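Local coordinates for hypothetical protein Cgl3021 (Corynebacterium glutamicum, PDB 2NSF) that catalyses the mycothiol-dependent cis-trans isomerisation of maleylpyruvate, probably to fumarylpyruvate, and binds a zinc ion, at residues I70-Y75 and E100-E105; V144-A147 and T151-A154; I167-V170 and V175-F178; V226-S231 and G252-P257. All blocks are in the same frame, centred on the assembly; numbering follows the deposited sequence.

In the fold
Contacts 1 and 3 meet at the zinc ion: His72 of contact 1 and His168 of contact 3 both bind it, with Glu164 as the third protein ligand, and His72 CD2 lies 3.5 Å from His168 NE2. The two zinc-bound waters belong to both contacts as well. Contact 2, a beta hairpin, has its centre 19 Å from that of contact 1; the side chain of its Thr146 is about 12 Å from the zinc and hydrogen-bonds to a sulfate. Contact 3 leads out of the metal-binding helix toward the C-terminal domain, where contact 4 lies, centre to centre 21 Å from contact 3 and 33 Å from contact 1, away from the metal site.

Contact 1 of 4, residues I70-Y75 and E100-E105; sequences IAHVAY and EARNEE. With ZN (zinc ion), chain E; SO4 (sulfate ion), chain C.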
loop_
_atom_site.group_PDB
_atom_site.type_symbol
_atom_site.label_atom_id
_atom_site.label_comp_id
_atom_site.label_asym_id
_atom_site.label_seq_id
_atom_site.Cartn_x
_atom_site.Cartn_y
_atom_site.Cartn_z
ATOM N N ILE A 70 -4.128 12.562 0.752
ATOM C CA ILE A 70 -2.908 13.138 1.298
ATOM C C ILE A 70 -2.899 13.035 2.820
ATOM O O ILE A 70 -1.868 12.726 3.422
ATOM C CB ILE A 70 -2.768 14.613 0.837
ATOM C CG1 ILE A 70 -2.561 14.637 -0.683
ATOM C CG2 ILE A 70 -1.600 15.292 1.542
ATOM C CD1 ILE A 70 -2.835 15.989 -1.334
ATOM N N ALA A 71 -4.051 13.288 3.437
ATOM C CA ALA A 71 -4.166 13.200 4.888
ATOM C C ALA A 71 -3.933 11.759 5.316
ATOM O O ALA A 71 -3.176 11.492 6.241
ATOM C CB ALA A 71 -5.549 13.663 5.337
ATOM N N HIS A 72 -4.583 10.833 4.625
ATOM C CA HIS A 72 -4.438 9.413 4.928
ATOM C C HIS A 72 -2.996 8.936 4.926
ATOM O O HIS A 72 -2.571 8.212 5.829
ATOM C CB HIS A 72 -5.229 8.553 3.930
ATOM C CG HIS A 72 -4.901 7.101 3.970
ATOM N ND1 HIS A 72 -4.716 6.425 5.137
ATOM C CD2 HIS A 72 -4.758 6.209 2.967
ATOM C CE1 HIS A 72 -4.456 5.153 4.877
ATOM N NE2 HIS A 72 -4.474 4.992 3.566
ATOM N N VAL A 73 -2.234 9.326 3.907
ATOM C CA VAL A 73 -0.841 8.908 3.828
ATOM C C VAL A 73 -0.066 9.384 5.054
ATOM O O VAL A 73 0.766 8.652 5.593
ATOM C CB VAL A 73 -0.180 9.418 2.510
ATOM C CG1 VAL A 73 1.327 9.117 2.503
ATOM C CG2 VAL A 73 -0.840 8.732 1.323
ATOM N N ALA A 74 -0.363 10.596 5.524
ATOM C CA ALA A 74 0.319 11.126 6.699
ATOM C C ALA A 74 -0.107 10.367 7.954
ATOM O O ALA A 74 0.729 10.002 8.776
ATOM C CB ALA A 74 0.021 12.622 6.861
ATOM N N TYR A 75 -1.408 10.133 8.104
ATOM C CA TYR A 75 -1.885 9.420 9.286
ATOM C C TYR A 75 -1.371 7.981 9.307
ATOM O O TYR A 75 -1.218 7.381 10.373
ATOM C CB TYR A 75 -3.416 9.476 9.364
ATOM C CG TYR A 75 -3.929 10.886 9.590
ATOM C CD1 TYR A 75 -3.403 11.678 10.610
ATOM C CD2 TYR A 75 -4.917 11.436 8.771
ATOM C CE1 TYR A 75 -3.839 12.988 10.815
ATOM C CE2 TYR A 75 -5.365 12.755 8.968
ATOM C CZ TYR A 75 -4.816 13.518 9.991
ATOM O OH TYR A 75 -5.237 14.813 10.195
ATOM N N GLU A 100 -13.069 4.169 14.185
ATOM C CA GLU A 100 -13.744 5.461 14.175
ATOM C C GLU A 100 -12.725 6.597 14.207
ATOM O O GLU A 100 -12.832 7.557 13.448
ATOM C CB GLU A 100 -14.670 5.606 15.391
ATOM C CG GLU A 100 -15.954 4.782 15.364
ATOM C CD GLU A 100 -15.727 3.305 15.623
ATOM O OE1 GLU A 100 -14.752 2.963 16.326
ATOM O OE2 GLU A 100 -16.536 2.485 15.137
ATOM N N ALA A 101 -11.737 6.488 15.091
ATOM C CA ALA A 101 -10.723 7.522 15.213
ATOM C C ALA A 101 -9.944 7.665 13.911
ATOM O O ALA A 101 -9.595 8.771 13.505
ATOM C CB ALA A 101 -9.776 7.203 16.357
ATOM N N ARG A 102 -9.674 6.539 13.260
ATOM C CA ARG A 102 -8.947 6.562 12.002
ATOM C C ARG A 102 -9.739 7.339 10.956
ATOM O O ARG A 102 -9.197 8.204 10.266
ATOM C CB ARG A 102 -8.702 5.152 11.488
ATOM C CG ARG A 102 -8.121 5.123 10.086
ATOM C CD ARG A 102 -8.108 3.721 9.541
ATOM N NE ARG A 102 -7.638 3.637 8.158
ATOM C CZ ARG A 102 -8.337 4.005 7.086
ATOM N NH1 ARG A 102 -9.563 4.501 7.212
ATOM N NH2 ARG A 102 -7.818 3.850 5.877
ATOM N N ASN A 103 -11.024 7.025 10.837
ATOM C CA ASN A 103 -11.863 7.702 9.863
ATOM C C ASN A 103 -12.050 9.173 10.201
ATOM O O ASN A 103 -11.988 10.032 9.324
ATOM C CB ASN A 103 -13.234 7.043 9.761
ATOM C CG ASN A 103 -13.170 5.670 9.140
ATOM O OD1 ASN A 103 -12.250 5.360 8.383
ATOM N ND2 ASN A 103 -14.163 4.839 9.438
ATOM N N GLU A 104 -12.286 9.451 11.477
ATOM C CA GLU A 104 -12.508 10.817 11.920
ATOM C C GLU A 104 -11.313 11.736 11.713
ATOM O O GLU A 104 -11.489 12.916 11.397
ATOM C CB GLU A 104 -12.944 10.822 13.384
ATOM C CG GLU A 104 -14.379 10.343 13.569
ATOM C CD GLU A 104 -14.703 9.987 15.005
ATOM O OE1 GLU A 104 -14.043 10.527 15.915
ATOM O OE2 GLU A 104 -15.628 9.174 15.221
ATOM N N GLU A 105 -10.098 11.223 11.883
ATOM C CA GLU A 105 -8.946 12.086 11.681
ATOM C C GLU A 105 -8.728 12.334 10.192
ATOM O O GLU A 105 -8.311 13.424 9.799
ATOM C CB GLU A 105 -7.680 11.525 12.355
ATOM C CG GLU A 105 -7.173 10.184 11.867
ATOM C CD GLU A 105 -5.865 9.794 12.546
ATOM O OE1 GLU A 105 -5.458 10.494 13.515
ATOM O OE2 GLU A 105 -5.253 8.788 12.118
HETATM ZN ZN ZN E . -3.811 3.495 2.080
HETATM S S SO4 C . -4.208 1.734 7.145
HETATM O O1 SO4 C . -4.952 2.309 6.011
HETATM O O2 SO4 C . -5.151 1.493 8.254
HETATM O O3 SO4 C . -3.594 0.449 6.745
HETATM O O4 SO4 C . -3.149 2.663 7.569
HETATM O O HOH W 1 -2.650 8.105 12.647
HETATM O O HOH W 2 -4.206 1.905 3.531
HETATM O O HOH W 3 -3.713 1.531 0.647
#
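Glu105 lays its carboxylate over one face of the Tyr75 ring, with CD 3.6 Å above the ring plane and displaced toward the rim. The two flat groups are stacked, only 18° apart. CG of Glu105 covers the same face in a CH-pi contact, 4.0 Å from the Tyr75 ring centroid. With chi1 at 62°, CG stands between the backbone N and the carbonyl carbon, and from there the extended chain passes alongside the tyrosine in the opposite sense, bringing OE2 to 3.4 Å from Tyr75 CB. A water bridges the Tyr75 carbonyl and the carboxylate, donating to Tyr75 O at 2.8 Å and to Glu105 OE2 at 2.7 Å. A glutamate suits this place because its methylenes can lie on an aromatic face while its carboxylate stays hydrated.

Beside this pair, Arg102 NH2 comes within 3.7 Å of His72 CE1, ring and guanidinium being turned 56° to each other. Helix 66-89, which carries Tyr75 and His72, belongs to the helical bundle that holds the zinc, and the short helix 99-109 leans against it. His72 NE2 binds the metal at 2.2 Å, together with Glu164 and His168. Arg102, long enough to reach past its own helix, gives NE and NH2 to two oxygens of a sulfate, probably from the crystallisation liquor; the NH2 partner, O1, lies at the guanidinium edge, 3.3 Å from NH2. One zinc-bound water donates to that same oxygen. Tyr96 OH and Asn76 ND2 also bond to the anion, and Ile106 packs against both His72 and Tyr75.

Contact 2 of 4, residues V144-A147 and T151-A154; sequences VLTA and TVPA. With SO4 (sulfate ion), chain B.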
loop_
_atom_site.group_PDB
_atom_site.type_symbol
_atom_site.label_atom_id
_atom_site.label_comp_id
_atom_site.label_asym_id
_atom_site.label_seq_id
_atom_site.Cartn_x
_atom_site.Cartn_y
_atom_site.Cartn_z
ATOM N N VAL A 144 4.178 -7.175 16.629
ATOM C CA VAL A 144 3.205 -6.104 16.744
ATOM C C VAL A 144 1.972 -6.517 15.952
ATOM O O VAL A 144 1.996 -7.510 15.220
ATOM C CB VAL A 144 3.770 -4.777 16.185
ATOM C CG1 VAL A 144 4.972 -4.340 17.015
ATOM C CG2 VAL A 144 4.174 -4.955 14.724
ATOM N N LEU A 145 0.895 -5.759 16.096
ATOM C CA LEU A 145 -0.342 -6.079 15.401
ATOM C C LEU A 145 -0.681 -5.008 14.376
ATOM O O LEU A 145 -0.573 -3.815 14.662
ATOM C CB LEU A 145 -1.486 -6.203 16.412
ATOM C CG LEU A 145 -2.719 -7.002 15.988
ATOM C CD1 LEU A 145 -2.339 -8.471 15.837
ATOM C CD2 LEU A 145 -3.819 -6.852 17.027
ATOM N N THR A 146 -1.078 -5.432 13.179
ATOM C CA THR A 146 -1.457 -4.485 12.134
ATOM C C THR A 146 -2.904 -4.094 12.397
ATOM O O THR A 146 -3.580 -4.719 13.218
ATOM C CB THR A 146 -1.381 -5.104 10.722
ATOM O OG1 THR A 146 -2.455 -6.035 10.546
ATOM C CG2 THR A 146 -0.056 -5.816 10.517
ATOM N N ALA A 147 -3.380 -3.066 11.703
ATOM C CA ALA A 147 -4.754 -2.615 11.881
ATOM C C ALA A 147 -5.726 -3.691 11.418
ATOM O O ALA A 147 -6.884 -3.716 11.841
ATOM C CB ALA A 147 -4.986 -1.320 11.110
ATOM N N THR A 151 -0.462 -10.530 13.089
ATOM C CA THR A 151 0.645 -10.523 14.025
ATOM C C THR A 151 1.926 -10.640 13.206
ATOM O O THR A 151 2.211 -11.679 12.607
ATOM C CB THR A 151 0.510 -11.681 15.039
ATOM O OG1 THR A 151 -0.674 -11.485 15.819
ATOM C CG2 THR A 151 1.701 -11.720 15.973
ATOM N N VAL A 152 2.687 -9.551 13.182
ATOM C CA VAL A 152 3.907 -9.481 12.394
ATOM C C VAL A 152 5.071 -8.834 13.128
ATOM O O VAL A 152 4.886 -8.167 14.150
ATOM C CB VAL A 152 3.653 -8.642 11.119
ATOM C CG1 VAL A 152 2.488 -9.216 10.329
ATOM C CG2 VAL A 152 3.340 -7.199 11.514
ATOM N N PRO A 153 6.301 -9.031 12.623
ATOM C CA PRO A 153 7.455 -8.413 13.280
ATOM C C PRO A 153 7.395 -6.919 12.933
ATOM O O PRO A 153 6.811 -6.545 11.914
ATOM C CB PRO A 153 8.643 -9.121 12.634
ATOM C CG PRO A 153 8.137 -9.435 11.255
ATOM C CD PRO A 153 6.727 -9.908 11.516
ATOM N N ALA A 154 7.983 -6.075 13.775
ATOM C CA ALA A 154 7.966 -4.628 13.542
ATOM C C ALA A 154 8.502 -4.244 12.166
ATOM O O ALA A 154 8.089 -3.235 11.590
ATOM C CB ALA A 154 8.764 -3.920 14.629
HETATM S S SO4 B . -2.209 -5.727 6.734
HETATM O O1 SO4 B . -2.437 -6.543 7.942
HETATM O O2 SO4 B . -1.982 -4.327 7.114
HETATM O O3 SO4 B . -3.396 -5.811 5.874
HETATM O O4 SO4 B . -1.026 -6.227 6.015
#
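Val144 and Val152 face each other as the hydrogen-bonded pair of a short antiparallel beta hairpin, strands 143-145 and 151-153. Both of its bonds are straight: Val144 N donates to Val152 O at 2.8 Å, and Val152 N donates to Val144 O at 3.0 Å. Val144 O also receives a CA-H...O contact from Thr151, whose CA is 3.5 Å away. Leu145 and Thr151 form the next, non-hydrogen-bonded pair, where the loop begins. Beyond the other end of the pairing, Ala154 bonds through its backbone to His142, and its carbonyl oxygen is taken by Thr157 OG1 as the chain enters helix 156-171.

The two valines share one face of the hairpin, Val144 CG2 touching Val152 CG2 at 4.0 Å; beta-branched residues fit the extended backbone and leave no polar group to satisfy inside. Val144 packs further onto Leu83 and Trp86 of helix 66-89. On the other face, where the residues are exposed, Leu145 CD1 rests 3.4 Å from Thr151 OG1.

Thr146 works in two directions. Its methyl CG2 meets Val152 CG2 at 3.8 Å, the two side chains crossing at about a right angle. Its hydroxyl, set between the backbone N and the carbonyl carbon by a chi1 of 72°, accepts from Arg150 N and, weakly, from Gln148 N, which ties the loop back on itself. Arg150 NH1 and Arg163 NH1 hold a sulfate, probably from the crystallisation liquor, that the threonine also reaches: the proton of Thr146 OG1 is directed at sulfate O1, 2.7 Å away.

Contact 3 of 4, residues I167-V170 and V175-F178; sequences IHAV and VATF. With ZN (zinc ion), chain E.
Ala169 O takes a hydrogen bond from a water 2.7 Å away, and that water accepts in turn from Ala176 N at 3.0 Å, so it carries the link from the helix to the returning chain. The methyl of Ala176 presses on the same oxygen, CB to Ala169 O being 3.4 Å. A second water does similar work one residue on, donating to Val170 O at 2.8 Å and, over a longer 3.2 Å, to Ala176 O. Ala169 O and Val170 O belong to the last turn of helix 156-171, where the helix can no longer supply amide donors; water supplies them here. The small side chains of Ala169 and Ala176 let the two backbones come close, methyl against methyl.

Val170 fills the next space with both branches. Its chi1 of -176° sets CG1 anti to the backbone N, with Ala176 O 3.7 Å from CG1 and Phe178 CE2 4.1 Å from it. CG2 lies against the Thr177 carbonyl carbon and also over one face of the Phe178 ring, near its rim. The side chains of Val170 and Phe178 cross at about a right angle, and Ile167 CG2 adds a contact at Phe178 CZ, 4.3 Å away.

From the same turn His168 points elsewhere, binding zinc through NE2 while ND1 is hydrogen-bonded to Asp171 OD2, a second-shell group that orients the ring. Two other helices adjoin the contact: His42 of helix 29-49 touches Ala169 and Ala176, whereas Phe178 packs on Ala233, Val236 and Arg237 of helix 232-239.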
loop_
_atom_site.group_PDB
_atom_site.type_symbol
_atom_site.label_atom_id
_atom_site.label_comp_id
_atom_site.label_asym_id
_atom_site.label_seq_id
_atom_site.Cartn_x
_atom_site.Cartn_y
_atom_site.Cartn_z
ATOM N N ILE A 167 1.723 2.782 -4.137
ATOM C CA ILE A 167 0.410 2.725 -4.745
ATOM C C ILE A 167 -0.324 4.059 -4.673
ATOM O O ILE A 167 -0.913 4.492 -5.661
ATOM C CB ILE A 167 -0.477 1.639 -4.109
ATOM C CG1 ILE A 167 0.173 0.262 -4.305
ATOM C CG2 ILE A 167 -1.861 1.672 -4.748
ATOM C CD1 ILE A 167 -0.555 -0.877 -3.608
ATOM N N HIS A 168 -0.305 4.718 -3.519
ATOM C CA HIS A 168 -0.996 5.997 -3.425
ATOM C C HIS A 168 -0.352 7.064 -4.298
ATOM O O HIS A 168 -0.967 8.086 -4.583
ATOM C CB HIS A 168 -1.109 6.457 -1.970
ATOM C CG HIS A 168 -2.110 5.666 -1.185
ATOM N ND1 HIS A 168 -3.308 5.256 -1.724
ATOM C CD2 HIS A 168 -2.091 5.204 0.087
ATOM C CE1 HIS A 168 -3.987 4.570 -0.821
ATOM N NE2 HIS A 168 -3.270 4.526 0.285
ATOM N N ALA A 169 0.881 6.827 -4.736
ATOM C CA ALA A 169 1.541 7.781 -5.624
ATOM C C ALA A 169 0.716 7.801 -6.908
ATOM O O ALA A 169 0.544 8.844 -7.540
ATOM C CB ALA A 169 2.967 7.339 -5.916
ATOM N N VAL A 170 0.195 6.639 -7.291
ATOM C CA VAL A 170 -0.626 6.548 -8.495
ATOM C C VAL A 170 -1.981 7.206 -8.268
ATOM O O VAL A 170 -2.478 7.930 -9.130
ATOM C CB VAL A 170 -0.873 5.080 -8.907
ATOM C CG1 VAL A 170 -1.638 5.031 -10.220
ATOM C CG2 VAL A 170 0.447 4.349 -9.025
ATOM N N VAL A 175 1.387 11.800 -12.506
ATOM C CA VAL A 175 1.955 10.996 -13.590
ATOM C C VAL A 175 2.469 9.616 -13.178
ATOM O O VAL A 175 2.957 8.867 -14.022
ATOM C CB VAL A 175 3.115 11.737 -14.302
ATOM C CG1 VAL A 175 2.619 13.047 -14.874
ATOM C CG2 VAL A 175 4.267 11.961 -13.338
ATOM N N ALA A 176 2.359 9.273 -11.897
ATOM C CA ALA A 176 2.841 7.974 -11.426
ATOM C C ALA A 176 1.998 6.820 -11.965
ATOM O O ALA A 176 0.792 6.959 -12.177
ATOM C CB ALA A 176 2.865 7.941 -9.900
ATOM N N THR A 177 2.645 5.677 -12.175
ATOM C CA THR A 177 1.975 4.491 -12.708
ATOM C C THR A 177 2.403 3.236 -11.950
ATOM O O THR A 177 3.343 3.271 -11.161
ATOM C CB THR A 177 2.350 4.268 -14.179
ATOM O OG1 THR A 177 3.758 3.992 -14.260
ATOM C CG2 THR A 177 2.038 5.509 -15.015
ATOM N N PHE A 178 1.714 2.125 -12.197
ATOM C CA PHE A 178 2.088 0.866 -11.560
ATOM C C PHE A 178 3.399 0.397 -12.187
ATOM O O PHE A 178 4.174 -0.336 -11.571
ATOM C CB PHE A 178 0.985 -0.179 -11.756
ATOM C CG PHE A 178 -0.114 -0.085 -10.736
ATOM C CD1 PHE A 178 -0.035 -0.801 -9.546
ATOM C CD2 PHE A 178 -1.190 0.779 -10.928
ATOM C CE1 PHE A 178 -1.011 -0.657 -8.552
ATOM C CE2 PHE A 178 -2.169 0.932 -9.945
ATOM C CZ PHE A 178 -2.081 0.213 -8.754
HETATM ZN ZN ZN E . -3.811 3.495 2.080
HETATM O O HOH W 4 0.257 10.170 -9.878
HETATM O O HOH W 5 -2.179 8.193 -11.909
HETATM O O HOH W 2 -4.206 1.905 3.531
HETATM O O HOH W 3 -3.713 1.531 0.647
#

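Contact 4 of 4, residues V226-S231 and G252-P257; sequences VVVSGS and GEVPEP
The extended strand 226-230 is passed by the irregular segment 252-257, which runs across it and comes nearest where Val228 and Val254 have their CA atoms 6.7 Å apart, too far for strand pairing. Contact is left to the side chains of Val226 and Val228, which lie on the same side of the strand and both point toward the loop. Val226 points its CG1 methyl at CD of the Pro255 ring, 4.1 Å from CG1 to CD; a chi1 of 177°, CG1 anti to the backbone N, carries this methyl out to the proline. Val228 works with CG2 alone, which touches Pro255 CD at 4.2 Å and Val254 CG1 at 4.4 Å. A single ring carbon, Pro255 CD, is therefore met by methyls of two valines at alternate positions of the strand.

This is the small mixed sheet of the C-terminal domain, in which strand 226-230 lies between strands 206-210 and 247-249. Backbone bonds to Val207 and Leu209 hold Val228 in place, and Tyr238 of helix 232-239 lies against both Val228 and Val254. Ser231 is the N-cap of that helix, its OG bonded to Gly234 N. Gly252 opens the loop segment at a phi of 88°, where a CB would press on the preceding carbonyl oxygen.

Proline has no amide hydrogen, which suits a place facing valine methyls. Two of the loop's carbonyls find partners elsewhere, Pro255 O with Tyr238 OH and Glu253 O with Ser249 OG; what joins the two segments directly is apolar and rests on van der Waals contact.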
loop_
_atom_site.group_PDB
_atom_site.type_symbol
_atom_site.label_atom_id
_atom_site.label_comp_id
_atom_site.label_asym_id
_atom_site.label_seq_id
_atom_site.Cartn_x
_atom_site.Cartn_y
_atom_site.Cartn_z
ATOM N N VAL A 226 -11.026 -18.784 -14.426
ATOM C CA VAL A 226 -11.019 -17.573 -15.227
ATOM C C VAL A 226 -9.624 -16.996 -15.026
ATOM O O VAL A 226 -9.250 -16.632 -13.911
ATOM C CB VAL A 226 -12.069 -16.555 -14.756
ATOM C CG1 VAL A 226 -11.962 -15.273 -15.582
ATOM C CG2 VAL A 226 -13.458 -17.152 -14.895
ATOM N N VAL A 227 -8.848 -16.943 -16.103
ATOM C CA VAL A 227 -7.490 -16.425 -16.031
ATOM C C VAL A 227 -7.416 -14.997 -16.545
ATOM O O VAL A 227 -7.753 -14.725 -17.701
ATOM C CB VAL A 227 -6.521 -17.296 -16.858
ATOM C CG1 VAL A 227 -5.093 -16.799 -16.685
ATOM C CG2 VAL A 227 -6.632 -18.746 -16.425
ATOM N N VAL A 228 -6.994 -14.086 -15.674
ATOM C CA VAL A 228 -6.838 -12.682 -16.035
ATOM C C VAL A 228 -5.336 -12.497 -16.171
ATOM O O VAL A 228 -4.601 -12.617 -15.192
ATOM C CB VAL A 228 -7.388 -11.755 -14.934
ATOM C CG1 VAL A 228 -7.058 -10.301 -15.255
ATOM C CG2 VAL A 228 -8.894 -11.940 -14.820
ATOM N N SER A 229 -4.880 -12.207 -17.386
ATOM C CA SER A 229 -3.449 -12.079 -17.621
ATOM C C SER A 229 -2.972 -10.750 -18.195
ATOM O O SER A 229 -3.739 -9.985 -18.785
ATOM C CB SER A 229 -2.989 -13.210 -18.543
ATOM O OG SER A 229 -3.667 -13.129 -19.784
ATOM N N GLY A 230 -1.679 -10.503 -18.016
ATOM C CA GLY A 230 -1.057 -9.289 -18.511
ATOM C C GLY A 230 0.338 -9.212 -17.933
ATOM O O GLY A 230 0.868 -10.218 -17.462
ATOM N N SER A 231 0.954 -8.036 -17.976
ATOM C CA SER A 231 2.280 -7.883 -17.396
ATOM C C SER A 231 2.042 -7.804 -15.891
ATOM O O SER A 231 0.901 -7.673 -15.450
ATOM C CB SER A 231 2.941 -6.589 -17.875
ATOM O OG SER A 231 2.213 -5.457 -17.420
ATOM N N GLY A 252 -12.852 -14.008 -22.339
ATOM C CA GLY A 252 -13.221 -12.874 -23.166
ATOM C C GLY A 252 -13.751 -11.684 -22.391
ATOM O O GLY A 252 -13.900 -10.597 -22.948
ATOM N N GLU A 253 -14.035 -11.872 -21.109
ATOM C CA GLU A 253 -14.552 -10.777 -20.296
ATOM C C GLU A 253 -13.940 -10.774 -18.896
ATOM O O GLU A 253 -14.044 -11.750 -18.159
ATOM C CB GLU A 253 -16.073 -10.876 -20.201
ATOM C CG GLU A 253 -16.743 -9.739 -19.443
ATOM C CD GLU A 253 -17.446 -8.755 -20.362
ATOM O OE1 GLU A 253 -17.884 -9.176 -21.455
ATOM O OE2 GLU A 253 -17.577 -7.569 -19.988
ATOM N N VAL A 254 -13.309 -9.657 -18.545
ATOM C CA VAL A 254 -12.661 -9.493 -17.248
ATOM C C VAL A 254 -13.675 -9.188 -16.150
ATOM O O VAL A 254 -14.385 -8.185 -16.205
ATOM C CB VAL A 254 -11.619 -8.348 -17.292
ATOM C CG1 VAL A 254 -10.912 -8.229 -15.954
ATOM C CG2 VAL A 254 -10.614 -8.601 -18.406
ATOM N N PRO A 255 -13.753 -10.054 -15.131
ATOM C CA PRO A 255 -14.696 -9.840 -14.034
ATOM C C PRO A 255 -14.167 -8.816 -13.048
ATOM O O PRO A 255 -12.971 -8.529 -13.028
ATOM C CB PRO A 255 -14.802 -11.222 -13.404
ATOM C CG PRO A 255 -13.408 -11.748 -13.563
ATOM C CD PRO A 255 -13.059 -11.347 -14.985
ATOM N N GLU A 256 -15.059 -8.250 -12.244
ATOM C CA GLU A 256 -14.606 -7.306 -11.241
ATOM C C GLU A 256 -13.950 -8.163 -10.174
ATOM O O GLU A 256 -14.527 -9.142 -9.701
ATOM C CB GLU A 256 -15.772 -6.505 -10.664
ATOM C CG GLU A 256 -16.155 -5.321 -11.537
ATOM C CD GLU A 256 -14.956 -4.452 -11.881
ATOM O OE1 GLU A 256 -14.354 -3.870 -10.952
ATOM O OE2 GLU A 256 -14.611 -4.357 -13.078
ATOM N N PRO A 257 -12.718 -7.817 -9.792
ATOM C CA PRO A 257 -12.004 -8.584 -8.776
ATOM C C PRO A 257 -12.561 -8.394 -7.377
ATOM O O PRO A 257 -13.307 -7.443 -7.113
ATOM C CB PRO A 257 -10.586 -8.049 -8.893
ATOM C CG PRO A 257 -10.837 -6.590 -9.171
ATOM C CD PRO A 257 -11.923 -6.652 -10.225
#